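Local atomic coordinates of N-acetylmuramoyl-L-alanine amidase (Mycolicibacterium smegmatis, PDB entry 7AGM), a protein that probably hydrolyses, as a zinc-dependent amidase, the amide bond that joins N-acetylmuramic acid to the L-alanine of the peptidoglycan stem peptide. Residues D58-V63 and T74-G79; A65-L70 and R210-F215; P100-S105 and V136-V141; F118-S123 and D144-S149. All coordinates share one frame; numbering follows the deposited sequence. Where two conformers were deposited one is given.

Contact 1: residues D58-V63 and T74-G79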
loop_
_atom_site.group_PDB
_atom_site.type_symbol
_atom_site.label_atom_id
_atom_site.label_comp_id
_atom_site.label_asym_id
_atom_site.label_seq_id
_atom_site.Cartn_x
_atom_site.Cartn_y
_atom_site.Cartn_z
ATOM N N ASP A 58 -10.957 2.447 4.117
ATOM C CA ASP A 58 -11.190 2.462 5.557
ATOM C C ASP A 58 -9.928 2.091 6.334
ATOM O O ASP A 58 -9.621 2.709 7.363
ATOM C CB ASP A 58 -12.361 1.554 5.919
ATOM C CG ASP A 58 -12.753 1.692 7.367
ATOM O OD1 ASP A 58 -13.341 2.736 7.709
ATOM O OD2 ASP A 58 -12.454 0.777 8.160
ATOM N N THR A 59 -9.161 1.117 5.837
ATOM C CA THR A 59 -7.911 0.760 6.501
ATOM C C THR A 59 -6.945 1.939 6.512
ATOM O O THR A 59 -6.294 2.211 7.532
ATOM C CB THR A 59 -7.287 -0.456 5.810
ATOM O OG1 THR A 59 -8.214 -1.544 5.850
ATOM C CG2 THR A 59 -6.001 -0.889 6.503
ATOM N N THR A 60 -6.881 2.686 5.406
ATOM C CA THR A 60 -5.967 3.823 5.341
ATOM C C THR A 60 -6.396 4.933 6.296
ATOM O O THR A 60 -5.543 5.582 6.916
ATOM C CB THR A 60 -5.820 4.332 3.903
ATOM O OG1 THR A 60 -5.313 3.278 3.062
ATOM C CG2 THR A 60 -4.835 5.502 3.854
ATOM N N LEU A 61 -7.714 5.140 6.466
ATOM C CA LEU A 61 -8.182 6.136 7.430
ATOM C C LEU A 61 -7.728 5.779 8.841
ATOM O O LEU A 61 -7.373 6.660 9.635
ATOM C CB LEU A 61 -9.709 6.229 7.382
ATOM C CG LEU A 61 -10.307 6.859 6.124
ATOM C CD1 LEU A 61 -11.830 6.860 6.204
ATOM C CD2 LEU A 61 -9.776 8.282 5.923
ATOM N N ARG A 62 -7.756 4.491 9.175
ATOM C CA ARG A 62 -7.293 4.047 10.482
ATOM C C ARG A 62 -5.793 4.249 10.629
ATOM O O ARG A 62 -5.330 4.696 11.686
ATOM C CB ARG A 62 -7.696 2.593 10.697
ATOM C CG ARG A 62 -9.215 2.434 10.778
ATOM C CD ARG A 62 -9.652 0.979 10.691
ATOM N NE ARG A 62 -11.109 0.861 10.587
ATOM C CZ ARG A 62 -11.936 0.789 11.624
ATOM N NH1 ARG A 62 -11.464 0.814 12.863
ATOM N NH2 ARG A 62 -13.243 0.690 11.418
ATOM N N VAL A 63 -5.021 3.950 9.575
ATOM C CA VAL A 63 -3.585 4.222 9.600
ATOM C C VAL A 63 -3.331 5.709 9.818
ATOM O O VAL A 63 -2.504 6.099 10.649
ATOM C CB VAL A 63 -2.913 3.719 8.305
ATOM C CG1 VAL A 63 -1.476 4.249 8.193
ATOM C CG2 VAL A 63 -2.930 2.184 8.237
ATOM N N THR A 74 0.671 13.609 7.537
ATOM C CA THR A 74 0.175 12.731 6.491
ATOM C C THR A 74 -0.497 13.525 5.380
ATOM O O THR A 74 -0.999 14.641 5.578
ATOM C CB THR A 74 -0.813 11.665 7.023
ATOM O OG1 THR A 74 -1.969 12.304 7.582
ATOM C CG2 THR A 74 -0.161 10.779 8.085
ATOM N N ALA A 75 -0.520 12.898 4.205
ATOM C CA ALA A 75 -1.367 13.294 3.092
ATOM C C ALA A 75 -1.855 12.024 2.418
ATOM O O ALA A 75 -1.210 10.978 2.516
ATOM C CB ALA A 75 -0.641 14.175 2.070
ATOM N N MET A 76 -3.004 12.111 1.753
ATOM C CA MET A 76 -3.605 10.959 1.095
ATOM C C MET A 76 -3.774 11.193 -0.401
ATOM O O MET A 76 -3.927 12.328 -0.865
ATOM C CB MET A 76 -4.945 10.581 1.745
ATOM C CG MET A 76 -4.786 10.031 3.154
ATOM S SD MET A 76 -6.342 9.473 3.856
ATOM C CE MET A 76 -6.875 8.294 2.623
ATOM N N SER A 77 -3.750 10.100 -1.161
ATOM C CA SER A 77 -3.881 10.189 -2.609
ATOM C C SER A 77 -5.309 10.455 -3.066
ATOM O O SER A 77 -5.505 10.901 -4.200
ATOM C CB SER A 77 -3.391 8.895 -3.251
ATOM O OG SER A 77 -4.204 7.814 -2.841
ATOM N N ARG A 78 -6.307 10.178 -2.230
ATOM C CA ARG A 78 -7.692 10.450 -2.579
ATOM C C ARG A 78 -8.438 10.820 -1.311
ATOM O O ARG A 78 -8.002 10.512 -0.198
ATOM C CB ARG A 78 -8.352 9.264 -3.295
ATOM C CG ARG A 78 -8.385 7.969 -2.499
ATOM C CD ARG A 78 -9.124 6.930 -3.322
ATOM N NE ARG A 78 -8.983 5.534 -2.908
ATOM C CZ ARG A 78 -9.978 4.774 -2.446
ATOM N NH1 ARG A 78 -11.194 5.285 -2.259
ATOM N NH2 ARG A 78 -9.756 3.496 -2.171
ATOM N N GLY A 79 -9.584 11.475 -1.498
ATOM C CA GLY A 79 -10.307 12.068 -0.392
ATOM C C GLY A 79 -11.705 11.531 -0.172
ATOM O O GLY A 79 -12.436 12.054 0.676
#
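Asp58 OD2, on the helix whose Thr60 and Leu61 meet Met76 of 74-79, is gripped from two helices. Arg62 NE lies 2.8 Å from Asp58 OD2 with an N-H...O angle of 172°; the oxygen sits in the guanidinium plane, although the arginine approaches 36° above the carboxylate plane. Arg201 of helix 198-219 adds a second salt bridge to the same oxygen, and Arg62 NH1 bonds Gln202, tying this flank of helix 52-69 to its neighbour.

The contact with 74-79 is apolar and small, 124 Å² in all. Met76 and Thr60 lie alongside with opposed directions, and Met76 CE reaches Thr60 CG2 at 3.7 Å. Leu61 lies roughly perpendicular to the methionine chain, its CD2 4.2 Å from Met76 SD. The bend at the last methionine torsion, chi3 56°, turns CE out of line with the chain, while Thr60 OG1 is spent on the carbonyl of Thr56.

Met76 belongs to strand 73-76, one edge of the sheet, paired with strand 10-15. Thr60 also touches Leu13, Pro15 and Ile106, placing helix 52-69 across strands 10-15 and 102-109, with helix 198-219 beside it.

Contact 2: residues A65-L70 and R210-F215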
loop_
_atom_site.group_PDB
_atom_site.type_symbol
_atom_site.label_atom_id
_atom_site.label_comp_id
_atom_site.label_asym_id
_atom_site.label_seq_id
_atom_site.Cartn_x
_atom_site.Cartn_y
_atom_site.Cartn_z
ATOM N N ALA A 65 -5.199 8.065 11.220
ATOM C CA ALA A 65 -5.517 8.490 12.581
ATOM C C ALA A 65 -4.411 8.108 13.559
ATOM O O ALA A 65 -4.032 8.910 14.421
ATOM C CB ALA A 65 -6.846 7.876 13.017
ATOM N N ALA A 66 -3.866 6.894 13.434
ATOM C CA ALA A 66 -2.818 6.472 14.357
ATOM C C ALA A 66 -1.538 7.270 14.142
ATOM O O ALA A 66 -0.870 7.650 15.111
ATOM C CB ALA A 66 -2.570 4.969 14.234
ATOM N N LEU A 67 -1.200 7.561 12.883
ATOM C CA LEU A 67 -0.013 8.368 12.602
ATOM C C LEU A 67 -0.163 9.778 13.157
ATOM O O LEU A 67 0.770 10.317 13.763
ATOM C CB LEU A 67 0.267 8.405 11.097
ATOM C CG LEU A 67 0.749 7.080 10.515
ATOM C CD1 LEU A 67 0.963 7.220 9.018
ATOM C CD2 LEU A 67 2.030 6.609 11.211
ATOM N N THR A 68 -1.334 10.391 12.966
ATOM C CA THR A 68 -1.577 11.719 13.520
ATOM C C THR A 68 -1.373 11.728 15.031
ATOM O O THR A 68 -0.785 12.668 15.580
ATOM C CB THR A 68 -2.994 12.175 13.153
ATOM O OG1 THR A 68 -3.111 12.281 11.727
ATOM C CG2 THR A 68 -3.299 13.529 13.777
ATOM N N ALA A 69 -1.821 10.672 15.718
ATOM C CA ALA A 69 -1.644 10.597 17.165
ATOM C C ALA A 69 -0.172 10.536 17.554
ATOM O O ALA A 69 0.188 10.921 18.672
ATOM C CB ALA A 69 -2.393 9.386 17.722
ATOM N N LEU A 70 0.686 10.047 16.659
ATOM C CA LEU A 70 2.129 10.032 16.870
ATOM C C LEU A 70 2.801 11.328 16.422
ATOM O O LEU A 70 4.035 11.421 16.461
ATOM C CB LEU A 70 2.757 8.834 16.145
ATOM C CG LEU A 70 2.290 7.444 16.592
ATOM C CD1 LEU A 70 2.778 6.358 15.635
ATOM C CD2 LEU A 70 2.754 7.150 18.014
ATOM N N ARG A 210 2.841 0.077 12.814
ATOM C CA ARG A 210 4.093 -0.366 13.427
ATOM C C ARG A 210 5.215 -0.424 12.400
ATOM O O ARG A 210 6.354 -0.035 12.688
ATOM C CB ARG A 210 3.911 -1.730 14.092
ATOM C CG ARG A 210 3.054 -1.700 15.347
ATOM C CD ARG A 210 2.808 -3.102 15.888
ATOM N NE ARG A 210 4.036 -3.732 16.363
ATOM C CZ ARG A 210 4.120 -4.988 16.796
ATOM N NH1 ARG A 210 3.043 -5.763 16.813
ATOM N NH2 ARG A 210 5.285 -5.471 17.210
ATOM N N GLY A 211 4.914 -0.912 11.195
ATOM C CA GLY A 211 5.907 -0.893 10.127
ATOM C C GLY A 211 6.365 0.512 9.773
ATOM O O GLY A 211 7.563 0.764 9.597
ATOM N N ILE A 212 5.415 1.440 9.632
ATOM C CA ILE A 212 5.754 2.821 9.288
ATOM C C ILE A 212 6.587 3.459 10.389
ATOM O O ILE A 212 7.641 4.055 10.126
ATOM C CB ILE A 212 4.480 3.638 8.994
ATOM C CG1 ILE A 212 3.772 3.068 7.766
ATOM C CG2 ILE A 212 4.829 5.123 8.821
ATOM C CD1 ILE A 212 2.425 3.749 7.482
ATOM N N ALA A 213 6.125 3.348 11.640
ATOM C CA ALA A 213 6.826 3.977 12.755
ATOM C C ALA A 213 8.218 3.387 12.934
ATOM O O ALA A 213 9.181 4.121 13.207
ATOM C CB ALA A 213 6.010 3.830 14.038
ATOM N N GLY A 214 8.349 2.067 12.778
ATOM C CA GLY A 214 9.656 1.442 12.894
ATOM C C GLY A 214 10.618 1.923 11.826
ATOM O O GLY A 214 11.793 2.193 12.108
ATOM N N PHE A 215 10.133 2.060 10.590
ATOM C CA PHE A 215 10.986 2.566 9.522
ATOM C C PHE A 215 11.353 4.030 9.751
ATOM O O PHE A 215 12.518 4.414 9.604
ATOM C CB PHE A 215 10.320 2.385 8.155
ATOM C CG PHE A 215 11.112 2.991 7.023
ATOM C CD1 PHE A 215 12.330 2.444 6.641
ATOM C CD2 PHE A 215 10.648 4.117 6.351
ATOM C CE1 PHE A 215 13.072 3.001 5.602
ATOM C CE2 PHE A 215 11.381 4.675 5.307
ATOM C CZ PHE A 215 12.602 4.113 4.937
#
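Leu67 and Ile212 meet through both branches of each side chain: Leu67 CD2 lies 4.0 Å from Ile212 CG2, and Leu67 CD1 lies 4.1 Å from Ile212 CD1. The leucine is set nearly square to the isoleucine, and two methyl pairs form. The torsions account for this. Leu67 has CG opposite its own carbonyl carbon (chi1 -70°) and an extended second torsion, which carries the methyls across to the other helix although the residue's first bond does not aim there. Ile212 puts CG1 in the same position (chi1 -64°), leaving CG2 beside the carbonyl carbon; its two arms thus face one leucine methyl each.

These residues join two helices of an alpha/beta fold, the C-terminal end of 52-69 and the long helix 198-219, which lie together over one face of the mixed sheet. Leu67 and Ile212 both touch Val11 of strand 10-15, so the pair packs down on the sheet. The nearest pair of CA atoms, Leu67 CA and Ala213 CA, is 8.1 Å apart, and 130 Å² is buried.

Leu70, at the end of 65-70, makes a looser second point: its CD1 stands 4.4 Å from Ala213 CB. Leu70 N bonds Ala66 O at 3.3 Å, with a weak bond to Leu67 O. The first side-chain bond of Leu70 is directed at 210-215, unlike that of Leu67. On the helix 198-219 side, the small Ala213 also touches Pro3 near the chain's start.

Contact 3: residues P100-S105 and V136-V141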
loop_
_atom_site.group_PDB
_atom_site.type_symbol
_atom_site.label_atom_id
_atom_site.label_comp_id
_atom_site.label_asym_id
_atom_site.label_seq_id
_atom_site.Cartn_x
_atom_site.Cartn_y
_atom_site.Cartn_z
ATOM N N PRO A 100 8.265 13.017 0.698
ATOM C CA PRO A 100 7.993 12.446 2.018
ATOM C C PRO A 100 9.139 11.575 2.507
ATOM O O PRO A 100 10.034 11.177 1.756
ATOM C CB PRO A 100 6.752 11.585 1.760
ATOM C CG PRO A 100 6.919 11.139 0.354
ATOM C CD PRO A 100 7.588 12.269 -0.376
ATOM N N HIS A 101 9.074 11.260 3.803
ATOM C CA HIS A 101 9.993 10.289 4.380
ATOM C C HIS A 101 9.568 8.850 4.123
ATOM O O HIS A 101 10.413 7.949 4.165
ATOM C CB HIS A 101 10.141 10.546 5.877
ATOM C CG HIS A 101 10.666 11.906 6.182
ATOM N ND1 HIS A 101 9.848 12.969 6.494
ATOM C CD2 HIS A 101 11.928 12.394 6.152
ATOM C CE1 HIS A 101 10.589 14.048 6.681
ATOM N NE2 HIS A 101 11.855 13.724 6.481
ATOM N N ALA A 102 8.281 8.610 3.889
ATOM C CA ALA A 102 7.798 7.269 3.601
ATOM C C ALA A 102 6.516 7.375 2.798
ATOM O O ALA A 102 5.708 8.281 3.021
ATOM C CB ALA A 102 7.519 6.477 4.887
ATOM N N ILE A 103 6.340 6.439 1.870
ATOM C CA ILE A 103 5.127 6.299 1.075
ATOM C C ILE A 103 4.612 4.882 1.267
ATOM O O ILE A 103 5.375 3.922 1.130
ATOM C CB ILE A 103 5.415 6.556 -0.414
ATOM C CG1 ILE A 103 6.022 7.951 -0.611
ATOM C CG2 ILE A 103 4.165 6.321 -1.250
ATOM C CD1 ILE A 103 6.760 8.118 -1.972
ATOM N N VAL A 104 3.328 4.742 1.579
ATOM C CA VAL A 104 2.716 3.416 1.681
ATOM C C VAL A 104 1.451 3.390 0.840
ATOM O O VAL A 104 0.533 4.187 1.073
ATOM C CB VAL A 104 2.409 2.999 3.133
ATOM C CG1 VAL A 104 1.816 1.588 3.163
ATOM C CG2 VAL A 104 3.657 3.079 3.996
ATOM N N SER A 105 1.387 2.457 -0.111
ATOM C CA SER A 105 0.172 2.181 -0.857
ATOM C C SER A 105 -0.449 0.919 -0.278
ATOM O O SER A 105 0.258 -0.051 0.000
ATOM C CB SER A 105 0.498 1.999 -2.338
ATOM O OG SER A 105 -0.665 1.705 -3.086
ATOM N N VAL A 136 14.119 -0.845 0.198
ATOM C CA VAL A 136 14.338 -2.250 0.533
ATOM C C VAL A 136 14.315 -2.443 2.044
ATOM O O VAL A 136 13.694 -3.383 2.553
ATOM C CB VAL A 136 15.644 -2.763 -0.108
ATOM C CG1 VAL A 136 15.943 -4.205 0.326
ATOM C CG2 VAL A 136 15.559 -2.670 -1.638
ATOM N N GLN A 137 14.979 -1.548 2.786
ATOM C CA GLN A 137 14.919 -1.616 4.241
ATOM C C GLN A 137 13.488 -1.440 4.741
ATOM O O GLN A 137 13.048 -2.148 5.660
ATOM C CB GLN A 137 15.843 -0.560 4.846
ATOM C CG GLN A 137 17.316 -0.796 4.504
ATOM C CD GLN A 137 18.193 0.408 4.790
ATOM O OE1 GLN A 137 17.722 1.434 5.279
ATOM N NE2 GLN A 137 19.478 0.288 4.479
ATOM N N PHE A 138 12.750 -0.494 4.154
ATOM C CA PHE A 138 11.355 -0.280 4.532
ATOM C C PHE A 138 10.537 -1.546 4.297
ATOM O O PHE A 138 9.755 -1.960 5.163
ATOM C CB PHE A 138 10.817 0.878 3.689
ATOM C CG PHE A 138 9.489 1.453 4.152
ATOM C CD1 PHE A 138 8.884 1.072 5.354
ATOM C CD2 PHE A 138 8.845 2.392 3.354
ATOM C CE1 PHE A 138 7.654 1.634 5.750
ATOM C CE2 PHE A 138 7.616 2.944 3.734
ATOM C CZ PHE A 138 7.029 2.564 4.940
ATOM N N ALA A 139 10.726 -2.194 3.140
ATOM C CA ALA A 139 9.984 -3.418 2.857
ATOM C C ALA A 139 10.233 -4.466 3.935
ATOM O O ALA A 139 9.295 -5.124 4.399
ATOM C CB ALA A 139 10.339 -3.954 1.471
ATOM N N LYS A 140 11.484 -4.595 4.383
ATOM C CA LYS A 140 11.806 -5.591 5.399
ATOM C C LYS A 140 11.183 -5.238 6.745
ATOM O O LYS A 140 10.628 -6.111 7.421
ATOM C CB LYS A 140 13.322 -5.747 5.513
ATOM C CG LYS A 140 13.987 -6.233 4.233
ATOM C CD LYS A 140 15.484 -6.435 4.416
ATOM C CE LYS A 140 16.124 -6.960 3.141
ATOM N NZ LYS A 140 17.581 -7.210 3.306
ATOM N N VAL A 141 11.263 -3.966 7.155
ATOM C CA VAL A 141 10.652 -3.562 8.420
ATOM C C VAL A 141 9.144 -3.788 8.375
ATOM O O VAL A 141 8.538 -4.292 9.334
ATOM C CB VAL A 141 10.990 -2.090 8.727
ATOM C CG1 VAL A 141 10.245 -1.624 9.970
ATOM C CG2 VAL A 141 12.504 -1.879 8.884
#
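The Phe138 ring presents its CE2-CZ side to 100-105, and every group of that segment meeting it approaches obliquely. Ala102 CB is 3.7 Å from Phe138 CE2, the carbonyl oxygen of Ile103 is 3.6 Å from the same carbon, and Val104 CG2 comes to 3.5 Å from Phe138 CZ. The ring of Phe215, from helix 198-219, stacks with that of Phe138, so two helices contribute aromatic groups to this part of the core.

The phenylalanine is the main carrier of the contact, with 70 of the 120 Å² buried. With CG opposite the backbone N (chi1 -167°) its side chain is sent from the helix toward the strand, and a second torsion of only 8° turns the ring well away from the near-perpendicular setting most phenylalanines take. Val104 stands almost perpendicular to it; its CG2 lies opposite the carbonyl carbon, and this branch does the touching. Ala102 is small enough to let the ring in close to the strand, whereas the Ile103 side chain points to the other face of the sheet, where it meets Phe176 and Ser178, and offers Phe138 its backbone oxygen.

The axes of the short segments 102-105 and 136-141 approach to 10.6 Å, with 55° between their directions. Strand 102-109 lies inside the mixed sheet, between strands 10-15 and 178-185. Phe138 also rests on Val179 of the latter, while Ala102 and Val104 are covered by Leu216 and Ile212 of helix 198-219, the neighbour of helix 134-148 on this face.

Contact 4: residues F118-S123 and D144-S149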
loop_
_atom_site.group_PDB
_atom_site.type_symbol
_atom_site.label_atom_id
_atom_site.label_comp_id
_atom_site.label_asym_id
_atom_site.label_seq_id
_atom_site.Cartn_x
_atom_site.Cartn_y
_atom_site.Cartn_z
ATOM N N PHE A 118 -0.245 -11.794 3.708
ATOM C CA PHE A 118 0.204 -10.511 3.171
ATOM C C PHE A 118 1.443 -10.667 2.290
ATOM O O PHE A 118 2.227 -11.613 2.424
ATOM C CB PHE A 118 0.524 -9.523 4.307
ATOM C CG PHE A 118 1.818 -9.826 5.027
ATOM C CD1 PHE A 118 3.037 -9.359 4.533
ATOM C CD2 PHE A 118 1.823 -10.591 6.185
ATOM C CE1 PHE A 118 4.229 -9.659 5.179
ATOM C CE2 PHE A 118 3.017 -10.891 6.839
ATOM C CZ PHE A 118 4.224 -10.417 6.329
ATOM N N HIS A 119 1.640 -9.696 1.401
ATOM C CA HIS A 119 2.949 -9.528 0.785
ATOM C C HIS A 119 3.243 -8.048 0.581
ATOM O O HIS A 119 2.334 -7.235 0.372
ATOM C CB HIS A 119 3.194 -10.433 -0.456
ATOM C CG HIS A 119 2.277 -10.190 -1.617
ATOM N ND1 HIS A 119 0.920 -10.438 -1.571
ATOM C CD2 HIS A 119 2.539 -9.789 -2.885
ATOM C CE1 HIS A 119 0.383 -10.163 -2.747
ATOM N NE2 HIS A 119 1.345 -9.768 -3.564
ATOM N N VAL A 120 4.526 -7.707 0.703
ATOM C CA VAL A 120 5.010 -6.333 0.616
ATOM C C VAL A 120 5.811 -6.210 -0.668
ATOM O O VAL A 120 6.828 -6.895 -0.842
ATOM C CB VAL A 120 5.856 -5.929 1.834
ATOM C CG1 VAL A 120 6.336 -4.473 1.694
ATOM C CG2 VAL A 120 5.059 -6.112 3.128
ATOM N N LEU A 121 5.348 -5.342 -1.565
ATOM C CA LEU A 121 5.974 -5.128 -2.863
ATOM C C LEU A 121 6.914 -3.934 -2.806
ATOM O O LEU A 121 6.630 -2.926 -2.150
ATOM C CB LEU A 121 4.924 -4.863 -3.944
ATOM C CG LEU A 121 3.980 -5.989 -4.385
ATOM C CD1 LEU A 121 3.046 -6.481 -3.270
ATOM C CD2 LEU A 121 3.181 -5.521 -5.594
ATOM N N TYR A 122 8.028 -4.041 -3.525
ATOM C CA TYR A 122 8.951 -2.924 -3.647
ATOM C C TYR A 122 9.579 -2.953 -5.033
ATOM O O TYR A 122 9.712 -4.013 -5.651
ATOM C CB TYR A 122 10.011 -2.937 -2.540
ATOM C CG TYR A 122 10.877 -4.177 -2.506
ATOM C CD1 TYR A 122 10.440 -5.343 -1.885
ATOM C CD2 TYR A 122 12.149 -4.179 -3.090
ATOM C CE1 TYR A 122 11.245 -6.479 -1.854
ATOM C CE2 TYR A 122 12.954 -5.295 -3.057
ATOM C CZ TYR A 122 12.505 -6.445 -2.444
ATOM O OH TYR A 122 13.341 -7.541 -2.439
ATOM N N SER A 123 9.965 -1.774 -5.514
ATOM C CA SER A 123 10.509 -1.651 -6.860
ATOM C C SER A 123 11.830 -2.393 -6.992
ATOM O O SER A 123 12.772 -2.161 -6.229
ATOM C CB SER A 123 10.723 -0.179 -7.209
ATOM O OG SER A 123 11.204 -0.072 -8.541
ATOM N N ASP A 144 8.358 -7.469 8.581
ATOM C CA ASP A 144 8.584 -7.972 9.931
ATOM C C ASP A 144 7.444 -7.583 10.867
ATOM O O ASP A 144 7.021 -8.384 11.710
ATOM C CB ASP A 144 9.925 -7.465 10.470
ATOM C CG ASP A 144 11.116 -8.198 9.880
ATOM O OD1 ASP A 144 10.925 -9.193 9.153
ATOM O OD2 ASP A 144 12.253 -7.763 10.150
ATOM N N GLN A 145 6.921 -6.362 10.729
ATOM C CA GLN A 145 5.875 -5.921 11.647
ATOM C C GLN A 145 4.526 -6.551 11.324
ATOM O O GLN A 145 3.750 -6.838 12.241
ATOM C CB GLN A 145 5.789 -4.391 11.697
ATOM C CG GLN A 145 6.951 -3.750 12.425
ATOM C CD GLN A 145 7.183 -4.383 13.789
ATOM O OE1 GLN A 145 6.269 -4.442 14.619
ATOM N NE2 GLN A 145 8.403 -4.869 14.026
ATOM N N LEU A 146 4.225 -6.774 10.040
ATOM C CA LEU A 146 3.025 -7.525 9.693
ATOM C C LEU A 146 3.110 -8.945 10.231
ATOM O O LEU A 146 2.156 -9.457 10.828
ATOM C CB LEU A 146 2.833 -7.519 8.176
ATOM C CG LEU A 146 2.447 -6.160 7.575
ATOM C CD1 LEU A 146 2.669 -6.104 6.079
ATOM C CD2 LEU A 146 0.996 -5.853 7.862
ATOM N N ALA A 147 4.262 -9.592 10.050
ATOM C CA ALA A 147 4.411 -10.965 10.522
ATOM C C ALA A 147 4.438 -11.049 12.043
ATOM O O ALA A 147 3.920 -12.017 12.619
ATOM C CB ALA A 147 5.671 -11.590 9.923
ATOM N N ALA A 148 5.017 -10.047 12.710
ATOM C CA ALA A 148 5.043 -10.049 14.168
ATOM C C ALA A 148 3.642 -9.924 14.738
ATOM O O ALA A 148 3.378 -10.417 15.841
ATOM C CB ALA A 148 5.929 -8.914 14.687
ATOM N N SER A 149 2.737 -9.289 13.994
ATOM C CA SER A 149 1.350 -9.095 14.394
ATOM C C SER A 149 0.496 -10.342 14.195
ATOM O O SER A 149 -0.704 -10.301 14.487
ATOM C CB SER A 149 0.746 -7.912 13.628
ATOM O OG SER A 149 1.482 -6.713 13.843
#
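Leu146 sits over the face of the Phe118 ring: its CB is 3.6 Å from the ring centroid and 10° off the normal, a CH-pi contact over the centre. The leucine then runs out across the same ring, CD1 coming to 3.6 Å from Phe118 CD1 and going on to meet Val120 CG2 at 3.8 Å. One methyl therefore bridges two residues of the strand side. Ala147 adds its CB, 4.0 Å from Phe118 CZ, while its backbone N approaches the ring obliquely. Altogether 182 Å² is buried, the most of the four contacts.

Phe118 holds CG between the backbone N and the carbonyl carbon (chi1 74°), a conformation that sets the ring against helix 134-148. Its backbone is fixed by hydrogen bonds with Pro152 and Ala154, and Ile151, Pro153 and Arg143 touch its side chain. Val120 leans on Val179 and Leu146 on Val181, both of strand 178-185.

Farther out, the helix is ending. Gln145 O accepts a bond from Ser149 N at 3.2 Å; in the conformer given, Ser149 OG also bonds Gln145 O at 2.8 Å.

Helix 134-148, preceded by the short helix 129-132, links strand 119-123 to the parallel, adjacent strand 162-165: the arrangement is that of a beta-alpha-beta crossover, with this contact packing the C-terminal turn of its main helix over the residues leading into and beginning its first strand.

Overall arrangement
Contacts 1 and 2 share helix 52-69 and touch where Val63 CG1 meets Ile212 CD1 at 4.0 Å; contacts 3 and 4 share helix 134-148. Helix 198-219, part of contact 2, touches that second helix at both contacts: Phe215 CG lies 3.4 Å from Phe138 CD1, and Gly211 N 3.6 Å from Gln145 CB. The centres of contacts 1 and 4 are about 19 Å apart, on opposite sides of the chain's centre. None of the four includes the zinc ligands His17, Glu52 and His107: the side chains of Thr60, Val104 and Phe118 lie about 11, 12 and 13 Å from the zinc ion. Glu52 begins the helix of contacts 1 and 2, and His107 belongs to the strand of contact 3.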